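Local coordinates for BH0493 protein (Bacillus halodurans C-125, PDB 2QEE), which binds zinc and belongs to the amidohydrolase superfamily, in which it is probably a uronate isomerase rather than a hydrolase, at residues C[66-69]-C[70-73]; C[77-80]-C[81-85]. All coordinates share one frame; numbering follows the deposited sequence.

Contact 1: residues C[66-69]-C[70-73]; sequences EAFW and AMSK
Met71 reaches back from the end of one helical turn to Phe68, and the two side chains cross at about a right angle. The Met71 side chain starts with CG beside the backbone N and runs extended to SD. It then bends at the last torsion (chi3 -54°), which turns the methyl CE back toward Phe68, obliquely to its ring. The modelled spacing of CE and the ring is too short for two carbons, so the exact placing of the methyl is doubtful. Met71 CG lies 3.4 Å from Ala67 O. The far edge of the Phe68 ring turns to Trp69. There CD2 of Phe68 stands 3.7 Å above one face of the Trp69 indole, toward its rim, and Trp69 CH2 lies in the plane of the Phe68 ring. The indole is tied down beyond this region by a hydrogen bond from NE1 to Ala270 O.

This is the C-terminal turn of helix 65-70. Ala70 N still makes an i to i+4 bond to Glu66 O (3.1 Å). Met71 N bonds to Phe68 O (3.1 Å), three residues back, from above the carbonyl plane, and only weakly to Ala67 O. Phe68 O also accepts a hydrogen bond from Gln76 NE2. The chain is extended at Met71, and Ser72 then serves as N-cap of helix 73-86. The Ser72 hydroxyl caps a backbone N of the first turn, and Glu75 OE1 accepts Ser72 N in return: a capping box.

Phe68 also packs on Val54 of helix 51-58, and Met71 rests on Gln76. Placing an alanine at Met71 would take away the thioether arm and would probably leave Gln76 and the neighbourhood of Phe68 less well covered.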
ATOM      1  N   GLU C  66     -11.113  32.423  -9.307  1.00 29.04           N
ATOM      2  CA  GLU C  66     -11.079  33.531 -10.275  1.00 29.85           C
ATOM      3  C   GLU C  66     -10.258  34.704  -9.715  1.00 27.71           C
ATOM      4  O   GLU C  66      -9.403  35.257 -10.409  1.00 28.19           O
ATOM      5  CB  GLU C  66     -12.520  33.975 -10.629  1.00 30.87           C
ATOM      6  CG  GLU C  66     -13.389  32.872 -11.240  1.00 46.89           C
ATOM      7  CD  GLU C  66     -13.882  31.836 -10.218  1.00 38.89           C
ATOM      8  OE1 GLU C  66     -14.042  32.177  -9.021  1.00 48.51           O
ATOM      9  OE2 GLU C  66     -14.131  30.679 -10.627  1.00 50.06           O
ATOM     10  N   ALA C  67     -10.499  35.076  -8.460  1.00 26.78           N
ATOM     11  CA  ALA C  67      -9.801  36.198  -7.871  1.00 27.39           C
ATOM     12  C   ALA C  67      -8.313  35.856  -7.805  1.00 28.68           C
ATOM     13  O   ALA C  67      -7.459  36.699  -8.096  1.00 28.14           O
ATOM     14  CB  ALA C  67     -10.344  36.524  -6.496  1.00 28.04           C
ATOM     15  N   PHE C  68      -7.999  34.589  -7.476  1.00 28.48           N
ATOM     16  CA  PHE C  68      -6.600  34.151  -7.412  1.00 26.80           C
ATOM     17  C   PHE C  68      -5.859  34.357  -8.746  1.00 24.47           C
ATOM     18  O   PHE C  68      -4.762  34.941  -8.792  1.00 24.58           O
ATOM     19  CB  PHE C  68      -6.499  32.679  -6.922  1.00 25.71           C
ATOM     20  CG  PHE C  68      -5.082  32.189  -6.813  1.00 21.99           C
ATOM     21  CD1 PHE C  68      -4.326  32.464  -5.678  1.00 23.00           C
ATOM     22  CD2 PHE C  68      -4.495  31.484  -7.863  1.00 26.69           C
ATOM     23  CE1 PHE C  68      -2.978  32.052  -5.608  1.00 25.51           C
ATOM     24  CE2 PHE C  68      -3.160  31.067  -7.786  1.00 22.46           C
ATOM     25  CZ  PHE C  68      -2.418  31.344  -6.659  1.00 22.56           C
ATOM     26  N   TRP C  69      -6.454  33.901  -9.834  1.00 24.73           N
ATOM     27  CA  TRP C  69      -5.795  33.957 -11.122  1.00 27.76           C
ATOM     28  C   TRP C  69      -5.669  35.402 -11.611  1.00 29.25           C
ATOM     29  O   TRP C  69      -4.784  35.711 -12.427  1.00 29.70           O
ATOM     30  CB  TRP C  69      -6.553  33.110 -12.120  1.00 29.72           C
ATOM     31  CG  TRP C  69      -6.398  31.631 -11.893  1.00 26.84           C
ATOM     32  CD1 TRP C  69      -7.401  30.699 -11.857  1.00 32.88           C
ATOM     33  CD2 TRP C  69      -5.172  30.917 -11.658  1.00 31.10           C
ATOM     34  NE1 TRP C  69      -6.865  29.441 -11.631  1.00 27.63           N
ATOM     35  CE2 TRP C  69      -5.504  29.554 -11.499  1.00 28.45           C
ATOM     36  CE3 TRP C  69      -3.820  31.298 -11.573  1.00 28.53           C
ATOM     37  CZ2 TRP C  69      -4.536  28.571 -11.241  1.00 29.17           C
ATOM     38  CZ3 TRP C  69      -2.865  30.330 -11.311  1.00 29.32           C
ATOM     39  CH2 TRP C  69      -3.224  28.977 -11.169  1.00 29.50           C
ATOM     40  N   ALA C  70      -6.550  36.256 -11.083  1.00 29.40           N
ATOM     41  CA  ALA C  70      -6.557  37.710 -11.388  1.00 29.71           C
ATOM     42  C   ALA C  70      -5.473  38.478 -10.638  1.00 29.91           C
ATOM     43  O   ALA C  70      -5.151  39.636 -11.001  1.00 29.55           O
ATOM     44  CB  ALA C  70      -7.949  38.333 -11.059  1.00 30.36           C
ATOM     45  N   MET C  71      -4.954  37.889  -9.552  1.00 27.17           N
ATOM     46  CA  MET C  71      -3.869  38.510  -8.828  1.00 27.26           C
ATOM     47  C   MET C  71      -2.565  38.435  -9.600  1.00 26.73           C
ATOM     48  O   MET C  71      -2.384  37.560 -10.474  1.00 26.26           O
ATOM     49  CB  MET C  71      -3.675  37.858  -7.449  1.00 27.90           C
ATOM     50  CG  MET C  71      -4.807  38.090  -6.431  1.00 35.68           C
ATOM     51  SD  MET C  71      -4.471  37.145  -4.905  1.00 30.32           S
ATOM     52  CE  MET C  71      -4.242  35.543  -5.599  1.00 47.92           C
ATOM     53  N   SER C  72      -1.657  39.368  -9.298  1.00 25.70           N
ATOM     54  CA  SER C  72      -0.299  39.328  -9.854  1.00 26.51           C
ATOM     55  C   SER C  72       0.459  38.167  -9.218  1.00 25.27           C
ATOM     56  O   SER C  72       0.066  37.711  -8.159  1.00 24.13           O
ATOM     57  CB  SER C  72       0.476  40.607  -9.525  1.00 26.85           C
ATOM     58  OG  SER C  72       0.646  40.783  -8.119  1.00 27.07           O
ATOM     59  N   LYS C  73       1.538  37.727  -9.847  1.00 25.49           N
ATOM     60  CA  LYS C  73       2.394  36.706  -9.196  1.00 26.55           C
ATOM     61  C   LYS C  73       2.781  37.098  -7.751  1.00 26.59           C
ATOM     62  O   LYS C  73       2.661  36.278  -6.814  1.00 25.96           O
ATOM     63  CB  LYS C  73       3.599  36.320 -10.060  1.00 28.96           C
ATOM     64  CG  LYS C  73       4.206  34.953  -9.608  1.00 30.35           C
ATOM     65  CD  LYS C  73       4.933  34.218 -10.694  1.00 33.11           C
ATOM     66  CE  LYS C  73       3.958  33.558 -11.663  1.00 35.11           C
ATOM     67  NZ  LYS C  73       3.663  32.135 -11.234  1.00 30.96           N
TER

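Contact 2: residues C[77-80]-C[81-85]; sequences ADLI and WEELF
Ile80 and Leu84 meet side by side because of their first torsions. In Ile80 (chi1 -69°) the branch CG2 lies anti to the backbone N, on the side of the next turn. In Leu84 (chi1 -64°) CG sits beside the backbone N. Both side chains point the same way, and Ile80 CG2 touches Leu84 CD1 at 3.9 Å. The Ile80 carbonyl O accepts Leu84 N at 2.9 Å. It also lies at the edge of the Phe85 ring, 3.8 Å from CD2 and near the ring plane.

Leu79 and Glu83 repeat the i to i+4 spacing. Leu79 CD1 lies 3.8 Å from Glu83 CG, so the aliphatic stem of Glu83 lies against this methyl, the two chains crossing obliquely. The carboxylate is held from outside by Arg88, in a salt bridge, and by Thr61.

Trp81 and Phe85 pack along the helix. Phe85 CB lies 4.1 Å above the centre of the indole, and Trp81 CE3 lies 3.7 Å above one face of the Phe85 ring, toward its rim. The backbone is alpha-helical, with a wider pi-type turn at 82-85.

Helix 73-86 is enclosed on several sides. Helix 51-58 meets Ile80 and Leu84, helix 44-48 meets Ala77, Trp81 and Phe85, and helix 114-122 meets Asp78 and Trp81. Trp391 of a second subunit packs on Trp81 and Phe85.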
ATOM      1  N   ALA C  77       1.729  34.953  -4.430  1.00 20.36           N
ATOM      2  CA  ALA C  77       2.771  34.479  -3.514  1.00 19.87           C
ATOM      3  C   ALA C  77       2.554  34.970  -2.085  1.00 20.11           C
ATOM      4  O   ALA C  77       2.717  34.225  -1.126  1.00 19.08           O
ATOM      5  CB  ALA C  77       4.149  34.858  -4.046  1.00 20.16           C
ATOM      6  N   ASP C  78       2.182  36.245  -1.917  1.00 18.87           N
ATOM      7  CA  ASP C  78       1.828  36.776  -0.638  1.00 19.23           C
ATOM      8  C   ASP C  78       0.662  35.991   0.022  1.00 18.40           C
ATOM      9  O   ASP C  78       0.693  35.724   1.222  1.00 17.63           O
ATOM     10  CB  ASP C  78       1.357  38.248  -0.795  1.00 21.67           C
ATOM     11  CG  ASP C  78       2.480  39.227  -1.037  1.00 31.68           C
ATOM     12  OD1 ASP C  78       3.663  38.921  -0.786  1.00 27.43           O
ATOM     13  OD2 ASP C  78       2.147  40.364  -1.434  1.00 28.01           O
ATOM     14  N   LEU C  79      -0.396  35.719  -0.739  1.00 20.82           N
ATOM     15  CA  LEU C  79      -1.550  34.995  -0.222  1.00 20.64           C
ATOM     16  C   LEU C  79      -1.103  33.568   0.246  1.00 19.08           C
ATOM     17  O   LEU C  79      -1.487  33.106   1.341  1.00 19.40           O
ATOM     18  CB  LEU C  79      -2.613  34.839  -1.318  1.00 22.19           C
ATOM     19  CG  LEU C  79      -3.885  34.101  -0.841  1.00 21.57           C
ATOM     20  CD1 LEU C  79      -4.658  34.851   0.237  1.00 24.58           C
ATOM     21  CD2 LEU C  79      -4.789  33.706  -2.007  1.00 22.03           C
ATOM     22  N   ILE C  80      -0.364  32.891  -0.625  1.00 17.41           N
ATOM     23  CA  ILE C  80       0.137  31.496  -0.336  1.00 16.76           C
ATOM     24  C   ILE C  80       0.987  31.508   0.946  1.00 17.87           C
ATOM     25  O   ILE C  80       0.778  30.673   1.836  1.00 18.66           O
ATOM     26  CB  ILE C  80       0.809  30.845  -1.553  1.00 15.82           C
ATOM     27  CG1 ILE C  80      -0.299  30.573  -2.613  1.00 13.43           C
ATOM     28  CG2 ILE C  80       1.605  29.527  -1.157  1.00 17.49           C
ATOM     29  CD1 ILE C  80       0.224  30.182  -4.007  1.00 17.73           C
ATOM     30  N   TRP C  81       1.858  32.515   1.073  1.00 18.03           N
ATOM     31  CA  TRP C  81       2.695  32.649   2.257  1.00 17.65           C
ATOM     32  C   TRP C  81       1.847  32.795   3.520  1.00 17.79           C
ATOM     33  O   TRP C  81       2.002  32.061   4.501  1.00 16.35           O
ATOM     34  CB  TRP C  81       3.657  33.847   2.113  1.00 17.31           C
ATOM     35  CG  TRP C  81       4.653  33.938   3.200  1.00 20.13           C
ATOM     36  CD1 TRP C  81       4.670  34.841   4.224  1.00 20.73           C
ATOM     37  CD2 TRP C  81       5.843  33.143   3.350  1.00 19.87           C
ATOM     38  NE1 TRP C  81       5.780  34.664   5.007  1.00 22.34           N
ATOM     39  CE2 TRP C  81       6.532  33.638   4.486  1.00 19.26           C
ATOM     40  CE3 TRP C  81       6.404  32.098   2.617  1.00 20.72           C
ATOM     41  CZ2 TRP C  81       7.741  33.083   4.928  1.00 23.06           C
ATOM     42  CZ3 TRP C  81       7.608  31.540   3.049  1.00 18.62           C
ATOM     43  CH2 TRP C  81       8.249  32.017   4.210  1.00 21.27           C
ATOM     44  N   GLU C  82       0.927  33.754   3.508  1.00 16.75           N
ATOM     45  CA  GLU C  82       0.060  33.964   4.660  1.00 17.29           C
ATOM     46  C   GLU C  82      -0.786  32.717   5.015  1.00 17.94           C
ATOM     47  O   GLU C  82      -0.837  32.336   6.185  1.00 18.20           O
ATOM     48  CB  GLU C  82      -0.839  35.191   4.396  1.00 18.09           C
ATOM     49  CG  GLU C  82      -1.814  35.507   5.505  1.00 30.00           C
ATOM     50  CD  GLU C  82      -1.162  36.035   6.792  1.00 28.63           C
ATOM     51  OE1 GLU C  82       0.040  36.435   6.784  1.00 31.62           O
ATOM     52  OE2 GLU C  82      -1.866  36.013   7.822  1.00 35.84           O
ATOM     53  N   GLU C  83      -1.392  32.073   4.015  1.00 18.40           N
ATOM     54  CA  GLU C  83      -2.376  31.020   4.282  1.00 17.86           C
ATOM     55  C   GLU C  83      -1.707  29.697   4.670  1.00 18.73           C
ATOM     56  O   GLU C  83      -2.242  28.982   5.488  1.00 16.89           O
ATOM     57  CB  GLU C  83      -3.237  30.750   3.048  1.00 18.21           C
ATOM     58  CG  GLU C  83      -4.128  31.995   2.640  1.00 16.25           C
ATOM     59  CD  GLU C  83      -5.446  32.062   3.421  1.00 30.18           C
ATOM     60  OE1 GLU C  83      -5.682  31.234   4.314  1.00 25.49           O
ATOM     61  OE2 GLU C  83      -6.299  32.941   3.103  1.00 29.18           O
ATOM     62  N   LEU C  84      -0.560  29.403   4.060  1.00 18.94           N
ATOM     63  CA  LEU C  84       0.071  28.054   4.277  1.00 16.66           C
ATOM     64  C   LEU C  84       1.297  28.082   5.185  1.00 17.25           C
ATOM     65  O   LEU C  84       1.753  27.032   5.634  1.00 16.60           O
ATOM     66  CB  LEU C  84       0.508  27.490   2.944  1.00 16.26           C
ATOM     67  CG  LEU C  84      -0.560  27.168   1.905  1.00 15.92           C
ATOM     68  CD1 LEU C  84       0.059  26.485   0.747  1.00 13.21           C
ATOM     69  CD2 LEU C  84      -1.773  26.367   2.492  1.00 18.64           C
ATOM     70  N   PHE C  85       1.874  29.252   5.420  1.00 15.97           N
ATOM     71  CA  PHE C  85       3.024  29.339   6.305  1.00 16.17           C
ATOM     72  C   PHE C  85       2.739  30.086   7.608  1.00 16.50           C
ATOM     73  O   PHE C  85       3.324  29.762   8.667  1.00 14.87           O
ATOM     74  CB  PHE C  85       4.232  29.985   5.590  1.00 15.12           C
ATOM     75  CG  PHE C  85       4.732  29.216   4.404  1.00 15.49           C
ATOM     76  CD1 PHE C  85       5.976  28.591   4.472  1.00 13.26           C
ATOM     77  CD2 PHE C  85       3.986  29.137   3.214  1.00 13.36           C
ATOM     78  CE1 PHE C  85       6.479  27.836   3.395  1.00 12.52           C
ATOM     79  CE2 PHE C  85       4.457  28.437   2.122  1.00 13.31           C
ATOM     80  CZ  PHE C  85       5.734  27.781   2.215  1.00 12.83           C
TER

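How the contacts relate
Contact 1 comes first along the chain, at the end of helix 65-70 and in the short link that follows. Contact 2 lies wholly within the next helix, 73-86. The two are in series, and neither nests within nor crosses the other. Neither closes a long loop, since each joins successive turns of one continuous stretch. Their centres are about 13 Å apart, and they meet in space where the two helices pack. Phe68 CD1 lies 3.9 Å from Leu79 CD2, and Phe68 CZ is at the same distance from Ile80 CD1. Both contacts also pack on helix 51-58, and they lie away from the zinc site.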